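Local coordinates for o-succinylbenzoate synthase (Synechococcus elongatus, PDB 2OZT), which converts 2-succinyl-6-hydroxy-2,4-cyclohexadiene-1-carboxylate to 2-succinylbenzoate, a metal-dependent dehydration on the route to phylloquinone, at residues A[71-74]-A[75-78]; A[270-273]-A[274-277]; A[122-125]-A[126-130]; A[231-234]-A[235-238]. All blocks are in the same frame, centred on the assembly; numbering follows the deposited sequence.

Contact 1: A[71-74]-A[75-78]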
# COMPACT_ATOMS: atom_id res chain seq x y z
N HIS A 71 23.24 -16.86 11.39
CA HIS A 71 22.69 -17.87 10.48
C HIS A 71 21.18 -17.96 10.69
O HIS A 71 20.71 -18.18 11.82
CB HIS A 71 23.33 -19.22 10.75
CG HIS A 71 22.81 -19.88 11.98
ND1 HIS A 71 22.97 -19.33 13.24
CD2 HIS A 71 22.11 -21.02 12.16
CE1 HIS A 71 22.39 -20.11 14.14
NE2 HIS A 71 21.86 -21.15 13.51
N LEU A 72 20.43 -17.85 9.60
CA LEU A 72 18.98 -17.85 9.67
C LEU A 72 18.39 -19.23 9.40
O LEU A 72 18.88 -19.98 8.55
CB LEU A 72 18.38 -16.86 8.66
CG LEU A 72 18.62 -15.36 8.85
CD1 LEU A 72 18.14 -14.62 7.59
CD2 LEU A 72 17.90 -14.84 10.08
N THR A 73 17.30 -19.51 10.10
CA THR A 73 16.47 -20.70 9.88
C THR A 73 15.04 -20.22 10.02
O THR A 73 14.83 -19.17 10.60
CB THR A 73 16.72 -21.76 10.99
OG1 THR A 73 16.38 -21.20 12.26
CG2 THR A 73 18.17 -22.24 11.00
N PRO A 74 14.04 -21.00 9.54
CA PRO A 74 12.62 -20.70 9.79
C PRO A 74 12.26 -20.50 11.26
O PRO A 74 11.48 -19.58 11.59
CB PRO A 74 11.91 -21.92 9.19
CG PRO A 74 12.84 -22.38 8.12
CD PRO A 74 14.21 -22.17 8.67
N GLU A 75 12.83 -21.32 12.14
CA GLU A 75 12.58 -21.17 13.57
C GLU A 75 13.15 -19.84 14.13
O GLU A 75 12.48 -19.16 14.92
CB GLU A 75 13.06 -22.40 14.35
CG GLU A 75 14.47 -22.89 14.04
CD GLU A 75 14.59 -23.99 12.95
OE1 GLU A 75 13.90 -23.92 11.90
OE2 GLU A 75 15.42 -24.92 13.15
N ILE A 76 14.35 -19.46 13.69
CA ILE A 76 14.89 -18.13 14.05
C ILE A 76 13.97 -17.00 13.53
O ILE A 76 13.63 -16.05 14.26
CB ILE A 76 16.35 -17.97 13.59
CG1 ILE A 76 17.27 -18.80 14.51
CG2 ILE A 76 16.79 -16.47 13.56
CD1 ILE A 76 18.64 -19.00 13.97
N MSE A 77 13.52 -17.11 12.29
CA MSE A 77 12.64 -16.07 11.74
C MSE A 77 11.28 -16.01 12.42
O MSE A 77 10.66 -14.95 12.48
CB MSE A 77 12.53 -16.16 10.23
CG MSE A 77 13.83 -15.74 9.55
SE MSE A 77 13.74 -15.90 7.65
CE MSE A 77 13.24 -17.80 7.57
N ALA A 78 10.84 -17.14 12.99
CA ALA A 78 9.60 -17.16 13.77
C ALA A 78 9.71 -16.37 15.07
O ALA A 78 8.68 -16.02 15.66
CB ALA A 78 9.14 -18.61 14.02
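Thr73 meets Ile76 at the start of a short helix, and the tight half of the contact is gathered round this pair. The hydroxyl OG1 of Thr73, set between the backbone N and the carbonyl carbon (chi1 60°), accepts from Ile76 N at 3.0 Å with a nearly straight N-H approach of 165°. This is an N-cap: the side chain satisfies an amide that has no helical carbonyl before it. The backbone takes over one residue on, where Met77 N donates to Thr73 O at 3.0 Å, and Ala78 N follows with a bond to Pro74 O. The Ile76 side chain runs back toward strand 71-72. Its CD1 lies over one face of the His71 imidazole, toward the rim, 4.1 Å from the ring centroid in a CH-pi contact, and 3.1 Å from His71 O, a carbonyl with no polar partner in the model, while CG2 touches Leu72 CD2 at 4.0 Å. Met77, a selenomethionine here, brings its CG to 4.2 Å from that same Leu72 CD2.

The solvent side belongs chiefly to Glu75. Its chi1 of 49° holds CG 3.1 Å from Thr73 OG1; the bend at chi2 then lays the carboxylate beside the proline ring, OE1 lying 3.7 Å from both Thr73 CB and Pro74 CD.

Strand 71-72, at the margin of the antiparallel sheet of the N-terminal domain, pairs with strand 3-20 through Leu72 and Leu3. Leu72, Met77 and even the exposed Pro74 touch Trp95 of helix 85-97, and the cap turns the chain from the sheet's edge strand into helix 74-77.

Contact 2: A[270-273]-A[274-277]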
# COMPACT_ATOMS: atom_id res chain seq x y z
N PHE A 270 -4.36 -3.63 -3.44
CA PHE A 270 -2.98 -3.60 -3.01
C PHE A 270 -2.29 -2.30 -3.39
O PHE A 270 -2.38 -1.88 -4.53
CB PHE A 270 -2.24 -4.77 -3.68
CG PHE A 270 -2.70 -6.12 -3.20
CD1 PHE A 270 -2.09 -6.71 -2.12
CD2 PHE A 270 -3.71 -6.82 -3.86
CE1 PHE A 270 -2.52 -7.98 -1.64
CE2 PHE A 270 -4.17 -8.05 -3.39
CZ PHE A 270 -3.53 -8.64 -2.31
N SER A 271 -1.61 -1.69 -2.42
CA SER A 271 -1.00 -0.39 -2.63
C SER A 271 0.39 -0.25 -2.12
O SER A 271 0.92 -1.12 -1.40
CB SER A 271 -1.89 0.70 -2.01
OG SER A 271 -1.72 0.75 -0.63
N SER A 272 1.02 0.84 -2.58
CA SER A 272 2.42 1.12 -2.26
C SER A 272 2.62 1.89 -0.98
O SER A 272 1.85 2.78 -0.63
CB SER A 272 3.04 1.93 -3.39
OG SER A 272 4.39 2.26 -3.09
N ALA A 273 3.67 1.55 -0.24
CA ALA A 273 4.11 2.32 0.93
C ALA A 273 5.39 3.08 0.56
O ALA A 273 6.26 3.29 1.43
CB ALA A 273 4.42 1.36 2.06
N LEU A 274 5.52 3.48 -0.71
CA LEU A 274 6.74 4.17 -1.20
C LEU A 274 7.98 3.39 -0.84
O LEU A 274 8.98 3.92 -0.31
CB LEU A 274 6.80 5.62 -0.65
CG LEU A 274 5.64 6.53 -1.04
CD1 LEU A 274 5.90 7.91 -0.44
CD2 LEU A 274 5.46 6.62 -2.56
N GLU A 275 7.92 2.10 -1.15
CA GLU A 275 9.03 1.18 -0.92
C GLU A 275 9.91 1.11 -2.17
O GLU A 275 9.56 1.63 -3.23
CB GLU A 275 8.51 -0.22 -0.51
CG GLU A 275 7.69 -0.93 -1.56
CD GLU A 275 6.31 -0.31 -1.79
OE1 GLU A 275 6.16 0.44 -2.78
OE2 GLU A 275 5.39 -0.62 -1.01
N GLY A 276 11.06 0.43 -2.07
CA GLY A 276 11.97 0.39 -3.21
C GLY A 276 11.72 -0.82 -4.09
O GLY A 276 10.74 -1.58 -3.89
N ALA A 277 12.61 -1.01 -5.08
CA ALA A 277 12.42 -2.04 -6.09
C ALA A 277 12.49 -3.47 -5.54
O ALA A 277 11.82 -4.37 -6.08
CB ALA A 277 13.48 -1.86 -7.18
O HOH W 1 3.31 -2.03 0.20
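Leu274 N donates to Ser272 OG at 2.9 Å, with a bent N-H...O angle of 139°; the bond closes an ST turn in which a serine hydroxyl accepts from the amide two residues on. Leu274 itself sits in the left-handed helical region and kinks the loop. Its side chain leads off from the turn and rests on Val300.

Glu275 does most of the gripping. Its chain bends at chi2 (-71°), which brings the carboxylate back over the loop, where its two oxygens divide the work. OE1 accepts a hydrogen bond from Ser272 OG at 2.6 Å on its syn side, close to the carboxylate plane, and also forms a salt bridge with Arg280 NE. OE2 receives Ala273 N at 2.9 Å, almost straight along the N-H but from well above that plane, and a water at 2.8 Å passes the link on to Ser271 O. Replacing Glu275 with an alanine would probably leave Ala273 N and the Ser272 hydroxyl without acceptors and Arg280 without this salt-bridge partner.

Gly276, the N-cap of helix 277-290, gives its amide to Glu46, and Ala277 opens the helix.

Paired with Arg280, the buried carboxylate is probably kept ionised. The side chain of Ala273 lies about 4 Å from that of Lys245, the predicted proton acceptor, so the clamp probably helps fix the loop after strand 268-270 beside it.

Contact 3: A[122-125]-A[126-130]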
# COMPACT_ATOMS: atom_id res chain seq x y z
N GLU A 122 -7.82 18.24 -15.23
CA GLU A 122 -6.86 18.37 -16.33
C GLU A 122 -5.81 17.27 -16.25
O GLU A 122 -4.97 17.15 -17.16
CB GLU A 122 -6.16 19.75 -16.32
CG GLU A 122 -5.25 19.93 -15.10
CD GLU A 122 -5.05 21.38 -14.63
OE1 GLU A 122 -5.82 22.28 -15.04
OE2 GLU A 122 -4.17 21.60 -13.78
N GLN A 123 -5.87 16.44 -15.21
CA GLN A 123 -4.81 15.45 -14.98
C GLN A 123 -5.17 14.01 -15.35
O GLN A 123 -4.29 13.15 -15.34
CB GLN A 123 -4.35 15.43 -13.52
CG GLN A 123 -3.56 16.68 -13.11
CD GLN A 123 -3.11 16.63 -11.67
OE1 GLN A 123 -3.40 15.67 -10.92
NE2 GLN A 123 -2.41 17.68 -11.24
N TRP A 124 -6.41 13.74 -15.68
CA TRP A 124 -6.80 12.34 -15.97
C TRP A 124 -6.49 11.93 -17.40
O TRP A 124 -6.25 10.74 -17.67
CB TRP A 124 -8.31 12.11 -15.66
CG TRP A 124 -9.29 12.91 -16.49
CD1 TRP A 124 -9.92 14.07 -16.14
CD2 TRP A 124 -9.79 12.55 -17.78
NE1 TRP A 124 -10.77 14.44 -17.14
CE2 TRP A 124 -10.70 13.53 -18.18
CE3 TRP A 124 -9.52 11.47 -18.66
CZ2 TRP A 124 -11.37 13.49 -19.40
CZ3 TRP A 124 -10.16 11.42 -19.87
CH2 TRP A 124 -11.09 12.43 -20.24
N GLN A 125 -6.45 12.91 -18.30
CA GLN A 125 -6.38 12.62 -19.73
C GLN A 125 -5.10 11.89 -20.14
O GLN A 125 -5.18 10.92 -20.90
CB GLN A 125 -6.56 13.95 -20.52
CG GLN A 125 -7.96 14.60 -20.37
CD GLN A 125 -8.05 15.56 -19.19
OE1 GLN A 125 -7.23 15.55 -18.24
NE2 GLN A 125 -9.09 16.42 -19.24
N GLN A 126 -3.93 12.35 -19.70
CA GLN A 126 -2.68 11.70 -20.11
C GLN A 126 -2.64 10.32 -19.53
O GLN A 126 -2.19 9.38 -20.21
CB GLN A 126 -1.50 12.56 -19.65
CG GLN A 126 -0.14 11.98 -20.00
CD GLN A 126 0.26 12.20 -21.45
OE1 GLN A 126 -0.45 12.84 -22.23
NE2 GLN A 126 1.42 11.66 -21.82
N SER A 127 -3.10 10.13 -18.29
CA SER A 127 -3.13 8.79 -17.71
C SER A 127 -4.07 7.85 -18.46
O SER A 127 -3.72 6.70 -18.76
CB SER A 127 -3.51 8.83 -16.22
OG SER A 127 -2.55 9.57 -15.51
N TRP A 128 -5.26 8.32 -18.80
CA TRP A 128 -6.20 7.56 -19.62
C TRP A 128 -5.55 7.16 -20.95
O TRP A 128 -5.65 6.00 -21.40
CB TRP A 128 -7.47 8.40 -19.83
CG TRP A 128 -8.55 7.61 -20.52
CD1 TRP A 128 -8.70 7.48 -21.89
CD2 TRP A 128 -9.56 6.80 -19.93
NE1 TRP A 128 -9.77 6.67 -22.16
CE2 TRP A 128 -10.33 6.24 -20.98
CE3 TRP A 128 -9.96 6.55 -18.60
CZ2 TRP A 128 -11.44 5.41 -20.74
CZ3 TRP A 128 -11.04 5.72 -18.37
CH2 TRP A 128 -11.79 5.18 -19.44
N GLN A 129 -4.90 8.13 -21.57
CA GLN A 129 -4.28 7.86 -22.88
C GLN A 129 -3.11 6.91 -22.83
O GLN A 129 -2.66 6.44 -23.91
CB GLN A 129 -3.93 9.21 -23.57
CG GLN A 129 -5.19 9.99 -23.92
CD GLN A 129 -4.88 11.38 -24.44
OE1 GLN A 129 -3.81 11.60 -25.02
NE2 GLN A 129 -5.84 12.31 -24.28
N ARG A 130 -2.60 6.62 -21.62
CA ARG A 130 -1.57 5.58 -21.41
C ARG A 130 -2.18 4.31 -20.79
O ARG A 130 -1.46 3.43 -20.30
CB ARG A 130 -0.45 6.11 -20.52
CG ARG A 130 0.25 7.36 -21.06
CD ARG A 130 0.89 7.20 -22.46
NE ARG A 130 1.70 8.39 -22.80
CZ ARG A 130 3.01 8.51 -22.57
NH1 ARG A 130 3.71 7.51 -22.02
NH2 ARG A 130 3.64 9.64 -22.90
O HOH W 2 -3.57 15.03 -18.44
O HOH W 3 -3.83 10.92 -13.65
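Trp128 N reaches back to Trp124 O at 2.8 Å with an N-H...O angle of 168°, and Gln129 N does the same to Gln125 O at 2.9 Å: two consecutive i to i+4 bonds of one continuous alpha-helix. Waters serve the carbonyls just before them. One links Glu122 O to Gln126 N, and another donates to Gln123 O while accepting from Ser127 OG at 2.6 Å.

Helix 120-129 is the connection of a beta-alpha-beta unit in the barrel domain, running between parallel strands 112-114 and 134-138. The two tryptophans, one turn apart, lie against the barrel wall; both touch Phe135 of the second strand and Pro159 in a loop.

Between themselves they form an offset edge-to-face pair, Trp124 presenting its edge to the face of Trp128, with planes at 88° and ring centroids 6.0 Å apart (six-membered to five-membered ring). The contact is made at the root of the second ring: Trp128 CB lies in the plane of the Trp124 indole, at its edge, 3.9 Å from CE3. Trp124 can lie along the helix like this because its CG stands between the backbone N and the carbonyl carbon (chi1 63°), which turns the CE3-CZ3 edge of the indole toward Trp128.

One face of the Trp124 ring is covered by Gln125 CG, 3.5 Å above its centre. Gln125 then bends at chi2 and gives NE2 to Leu121 O, a turn back along the chain.

Contact 4: A[231-234]-A[235-238]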
# COMPACT_ATOMS: atom_id res chain seq x y z
N GLN A 231 -7.21 -8.20 10.65
CA GLN A 231 -8.02 -9.21 11.34
C GLN A 231 -9.05 -8.56 12.26
O GLN A 231 -10.20 -9.04 12.32
CB GLN A 231 -7.11 -10.17 12.12
CG GLN A 231 -7.92 -11.23 12.87
CD GLN A 231 -7.08 -12.20 13.60
OE1 GLN A 231 -6.52 -13.12 12.98
NE2 GLN A 231 -7.02 -12.07 14.92
N ARG A 232 -8.65 -7.53 13.01
CA ARG A 232 -9.63 -6.83 13.88
C ARG A 232 -10.87 -6.32 13.10
O ARG A 232 -12.04 -6.44 13.54
CB ARG A 232 -8.94 -5.69 14.63
CG ARG A 232 -9.84 -4.86 15.53
CD ARG A 232 -9.00 -3.85 16.35
NE ARG A 232 -8.08 -4.55 17.26
CZ ARG A 232 -6.75 -4.59 17.15
NH1 ARG A 232 -6.13 -3.92 16.18
NH2 ARG A 232 -6.02 -5.29 18.03
N TRP A 233 -10.62 -5.79 11.90
CA TRP A 233 -11.73 -5.24 11.10
C TRP A 233 -12.58 -6.33 10.45
O TRP A 233 -13.79 -6.19 10.32
CB TRP A 233 -11.16 -4.27 10.08
CG TRP A 233 -10.93 -2.91 10.68
CD1 TRP A 233 -9.74 -2.33 11.04
CD2 TRP A 233 -11.95 -1.98 11.03
NE1 TRP A 233 -9.96 -1.06 11.56
CE2 TRP A 233 -11.31 -0.83 11.55
CE3 TRP A 233 -13.35 -1.99 10.91
CZ2 TRP A 233 -12.02 0.29 11.97
CZ3 TRP A 233 -14.06 -0.87 11.30
CH2 TRP A 233 -13.40 0.25 11.84
N VAL A 234 -11.95 -7.43 10.07
CA VAL A 234 -12.73 -8.58 9.61
C VAL A 234 -13.66 -9.05 10.72
O VAL A 234 -14.82 -9.37 10.48
CB VAL A 234 -11.79 -9.72 9.22
CG1 VAL A 234 -12.55 -10.99 8.99
CG2 VAL A 234 -10.98 -9.34 7.94
N ASP A 235 -13.11 -9.14 11.93
CA ASP A 235 -13.91 -9.71 13.03
C ASP A 235 -14.99 -8.73 13.47
O ASP A 235 -15.98 -9.15 14.09
CB ASP A 235 -13.00 -10.16 14.20
CG ASP A 235 -12.11 -11.35 13.84
OD1 ASP A 235 -12.42 -12.08 12.88
OD2 ASP A 235 -11.12 -11.56 14.55
N ARG A 236 -14.81 -7.45 13.16
CA ARG A 236 -15.87 -6.45 13.34
C ARG A 236 -16.93 -6.51 12.25
O ARG A 236 -17.91 -5.75 12.30
CB ARG A 236 -15.27 -5.03 13.34
CG ARG A 236 -14.67 -4.64 14.67
CD ARG A 236 -13.81 -3.36 14.56
NE ARG A 236 -13.29 -2.99 15.87
CZ ARG A 236 -12.36 -2.08 16.10
NH1 ARG A 236 -11.81 -1.39 15.09
NH2 ARG A 236 -11.99 -1.84 17.34
N GLY A 237 -16.76 -7.34 11.25
CA GLY A 237 -17.71 -7.39 10.15
C GLY A 237 -17.59 -6.25 9.16
O GLY A 237 -18.58 -5.83 8.59
N TRP A 238 -16.38 -5.76 8.94
CA TRP A 238 -16.21 -4.66 7.97
C TRP A 238 -16.78 -5.08 6.63
O TRP A 238 -16.36 -6.09 6.10
CB TRP A 238 -14.75 -4.32 7.82
CG TRP A 238 -14.50 -3.19 6.84
CD1 TRP A 238 -13.86 -3.28 5.63
CD2 TRP A 238 -14.87 -1.82 7.01
NE1 TRP A 238 -13.80 -2.04 5.03
CE2 TRP A 238 -14.45 -1.14 5.85
CE3 TRP A 238 -15.53 -1.11 8.02
CZ2 TRP A 238 -14.63 0.25 5.68
CZ3 TRP A 238 -15.74 0.27 7.84
CH2 TRP A 238 -15.26 0.95 6.69
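Trp233 and Arg236 meet where helix 227-235 ends, and with Asp235 they bury the most surface here. The guanidinium of Arg236 stands nearly upright on the indole, its plane 82° from that of the ring. NH1 points down at one face, 3.5 Å from Trp233 CZ2, and Arg236 CZ lies 4.8 Å from the centroid of the six-membered ring in a cation-pi contact. Lower on the same chain, Arg236 CD adds a CH-pi contact at 4.2 Å from that centroid. The arginine gets there by staying extended from CG to NE (chi3 178°), which carries it up along Arg232, whose CG covers the centre of one guanidinium face. Trp233 meets Trp238 obliquely on another part of its ring, CZ3 to CE3 at 3.6 Å.

Asp235 lies back along the previous turn: its N donates to Gln231 O at 2.9 Å, and OD2 rests on Gln231 CG. Beyond it the helix closes in a Schellman motif. Gly237, with positive phi, gives its N to Val234 O at 2.9 Å, and Trp238 N reaches Trp233 O at 3.0 Å. The reversal drops Trp238 inward, where NE1 is satisfied by Phe241 O.

A leucine in place of Arg236 is likely to leave the Trp233 face, and Trp204, which the same guanidinium also meets, without their cationic partner. With two indoles for company, the positive charge is probably steadied by pi electrons, which may offset the nearness of Arg232, whose NE lies 4.8 Å from Arg236 NH2.

Along the chain the order is contact 1, contact 3, contact 4, contact 2. Contact 1 belongs to the N-terminal domain; the other three share the barrel domain. Contact 3 lies on helix 120-129 and contact 4 at the end of helix 227-235, their centres about 36 Å apart, while contact 2 sits inside, its centre about 6 Å from the centre of the chain, on the loop after strand 268-270. Contacts 1 and 3 are the most distant pair, centres about 47 Å apart on opposite sides of the chain's centre. None touches another. Thus three local turns shape the periphery of this monomer, and contact 2 shapes a loop beside the predicted catalytic Lys245.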